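Local coordinates for protein TRAP dicarboxylate transporter, DctP subunit (Sulfurospirillum deleyianum, PDB 4OVS) that probably captures succinate or related dicarboxylates in the periplasm as the solute-binding subunit of a TRAP transporter, at residues L211-T216 with M278-I282. Numbering follows the deposited sequence.
Sequences LSNFYT and MLAKI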
loop_
_atom_site.group_PDB
_atom_site.type_symbol
_atom_site.label_atom_id
_atom_site.label_comp_id
_atom_site.label_asym_id
_atom_site.label_seq_id
_atom_site.Cartn_x
_atom_site.Cartn_y
_atom_site.Cartn_z
ATOM N N LEU A 211 -2.003 9.813 1.450
ATOM C CA LEU A 211 -2.707 10.726 2.373
ATOM C C LEU A 211 -3.662 9.967 3.265
ATOM O O LEU A 211 -3.917 10.362 4.413
ATOM C CB LEU A 211 -3.458 11.834 1.605
ATOM C CG LEU A 211 -2.570 12.824 0.872
ATOM C CD1 LEU A 211 -3.407 13.991 0.318
ATOM C CD2 LEU A 211 -1.472 13.350 1.798
ATOM N N SER A 212 -4.156 8.845 2.758
ATOM C CA SER A 212 -5.101 8.005 3.476
ATOM C C SER A 212 -4.503 7.520 4.810
ATOM O O SER A 212 -5.056 7.718 5.886
ATOM C CB SER A 212 -5.443 6.794 2.571
ATOM O OG SER A 212 -4.251 6.005 2.282
ATOM N N ASN A 213 -3.340 6.898 4.743
ATOM C CA ASN A 213 -2.666 6.436 5.949
ATOM C C ASN A 213 -2.106 7.585 6.812
ATOM O O ASN A 213 -2.127 7.514 8.041
ATOM C CB ASN A 213 -1.547 5.481 5.581
ATOM C CG ASN A 213 -2.058 4.147 5.090
ATOM O OD1 ASN A 213 -3.202 3.747 5.347
ATOM N ND2 ASN A 213 -1.198 3.425 4.410
ATOM N N PHE A 214 -1.615 8.628 6.162
ATOM C CA PHE A 214 -1.034 9.772 6.848
ATOM C C PHE A 214 -2.012 10.358 7.862
ATOM O O PHE A 214 -1.632 10.631 8.978
ATOM C CB PHE A 214 -0.598 10.832 5.839
ATOM C CG PHE A 214 0.228 11.934 6.416
ATOM C CD1 PHE A 214 1.545 11.723 6.760
ATOM C CD2 PHE A 214 -0.312 13.200 6.571
ATOM C CE1 PHE A 214 2.321 12.753 7.307
ATOM C CE2 PHE A 214 0.449 14.245 7.125
ATOM C CZ PHE A 214 1.764 14.023 7.481
ATOM N N TYR A 215 -3.277 10.513 7.500
ATOM C CA TYR A 215 -4.232 11.137 8.422
ATOM C C TYR A 215 -4.917 10.154 9.367
ATOM O O TYR A 215 -5.010 10.395 10.553
ATOM C CB TYR A 215 -5.276 11.952 7.643
ATOM C CG TYR A 215 -6.279 12.672 8.496
ATOM C CD1 TYR A 215 -6.009 13.928 8.986
ATOM C CD2 TYR A 215 -7.492 12.107 8.797
ATOM C CE1 TYR A 215 -6.929 14.616 9.790
ATOM C CE2 TYR A 215 -8.427 12.782 9.594
ATOM C CZ TYR A 215 -8.135 14.032 10.070
ATOM O OH TYR A 215 -9.036 14.699 10.843
ATOM N N THR A 216 -5.395 9.043 8.845
ATOM C CA THR A 216 -6.104 8.046 9.636
ATOM C C THR A 216 -5.267 7.397 10.723
ATOM O O THR A 216 -5.833 6.963 11.719
ATOM C CB THR A 216 -6.719 6.935 8.802
ATOM O OG1 THR A 216 -5.691 6.217 8.105
ATOM C CG2 THR A 216 -7.731 7.539 7.809
HETATM N N MSE A 278 -8.891 13.674 2.091
HETATM C CA MSE A 278 -7.804 13.621 3.072
HETATM C C MSE A 278 -7.028 14.954 3.069
HETATM O O MSE A 278 -6.561 15.432 4.127
HETATM C CB MSE A 278 -6.902 12.417 2.764
HETATM C CG MSE A 278 -7.626 11.098 2.958
HETATM SE SE MSE A 278 -7.975 10.888 4.898
HETATM C CE MSE A 278 -9.932 10.866 4.986
ATOM N N LEU A 279 -6.912 15.590 1.896
ATOM C CA LEU A 279 -6.099 16.804 1.822
ATOM C C LEU A 279 -6.860 17.906 2.559
ATOM O O LEU A 279 -6.292 18.642 3.335
ATOM C CB LEU A 279 -5.740 17.187 0.405
ATOM C CG LEU A 279 -4.944 18.486 0.201
ATOM C CD1 LEU A 279 -3.630 18.395 0.900
ATOM C CD2 LEU A 279 -4.732 18.763 -1.273
ATOM N N ALA A 280 -8.171 17.932 2.423
ATOM C CA ALA A 280 -8.961 18.893 3.190
ATOM C C ALA A 280 -8.780 18.685 4.706
ATOM O O ALA A 280 -8.649 19.634 5.467
ATOM C CB ALA A 280 -10.409 18.779 2.821
ATOM N N LYS A 281 -8.793 17.444 5.159
ATOM C CA LYS A 281 -8.681 17.199 6.604
ATOM C C LYS A 281 -7.289 17.536 7.139
ATOM O O LYS A 281 -7.126 18.119 8.231
ATOM C CB LYS A 281 -9.050 15.749 6.924
ATOM C CG LYS A 281 -10.538 15.427 6.847
ATOM C CD LYS A 281 -10.736 13.901 6.867
ATOM C CE LYS A 281 -12.211 13.438 6.780
ATOM N NZ LYS A 281 -13.059 14.191 7.738
ATOM N N ILE A 282 -6.262 17.172 6.384
ATOM C CA ILE A 282 -4.904 17.511 6.782
ATOM C C ILE A 282 -4.699 19.038 6.799
ATOM O O ILE A 282 -4.054 19.589 7.703
ATOM C CB ILE A 282 -3.928 16.766 5.881
ATOM C CG1 ILE A 282 -4.115 15.288 6.116
ATOM C CG2 ILE A 282 -2.463 17.182 6.101
ATOM C CD1 ILE A 282 -3.630 14.489 5.032
HETATM O O HOH W 1 -8.947 17.665 10.163
#
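Tyr215 lays one ring face against Lys281, whose CB sits 3.8 Å from the centroid of the Tyr215 ring, a CH-pi contact only 18° off the ring normal. Lys281 CD continues on the same side, out by the rim at Tyr215 CE2, before the chain leads the amine away. With CG anti to the backbone N (chi1 -178°), the tyrosine reaches across to the other helix, and a water joins its OH to Lys281 O. Ile282 CG1 packs obliquely at Tyr215 CD1, 3.7 Å away, while Ile282 CD1 meets the edge of the Phe214 ring. Selenomethionine Met278, bent at chi2 and chi3, turns SE to 4.0 Å from Tyr215 CB and makes an oblique Met-aromatic contact, 5.1 Å from the Tyr215 ring centroid. Leu211 CB meets Met278 CB at 3.7 Å; Leu211 CD1 touches Leu279 CB and Leu211 CD2 touches Ile282 CD1. Were Tyr215 an alanine, Lys281 CB and the selenium would probably lose their aromatic partner and the water its hydroxyl. No direct hydrogen bond joins the two segments, whose axes diverge by 34°. Helix 211-216, carrying succinate-binding Asn213, packs on the long helix 253-289, with Leu226 of strand 225-227 touching both Phe214 and Ile282 and strand 137-152 meeting Leu211 and Phe214.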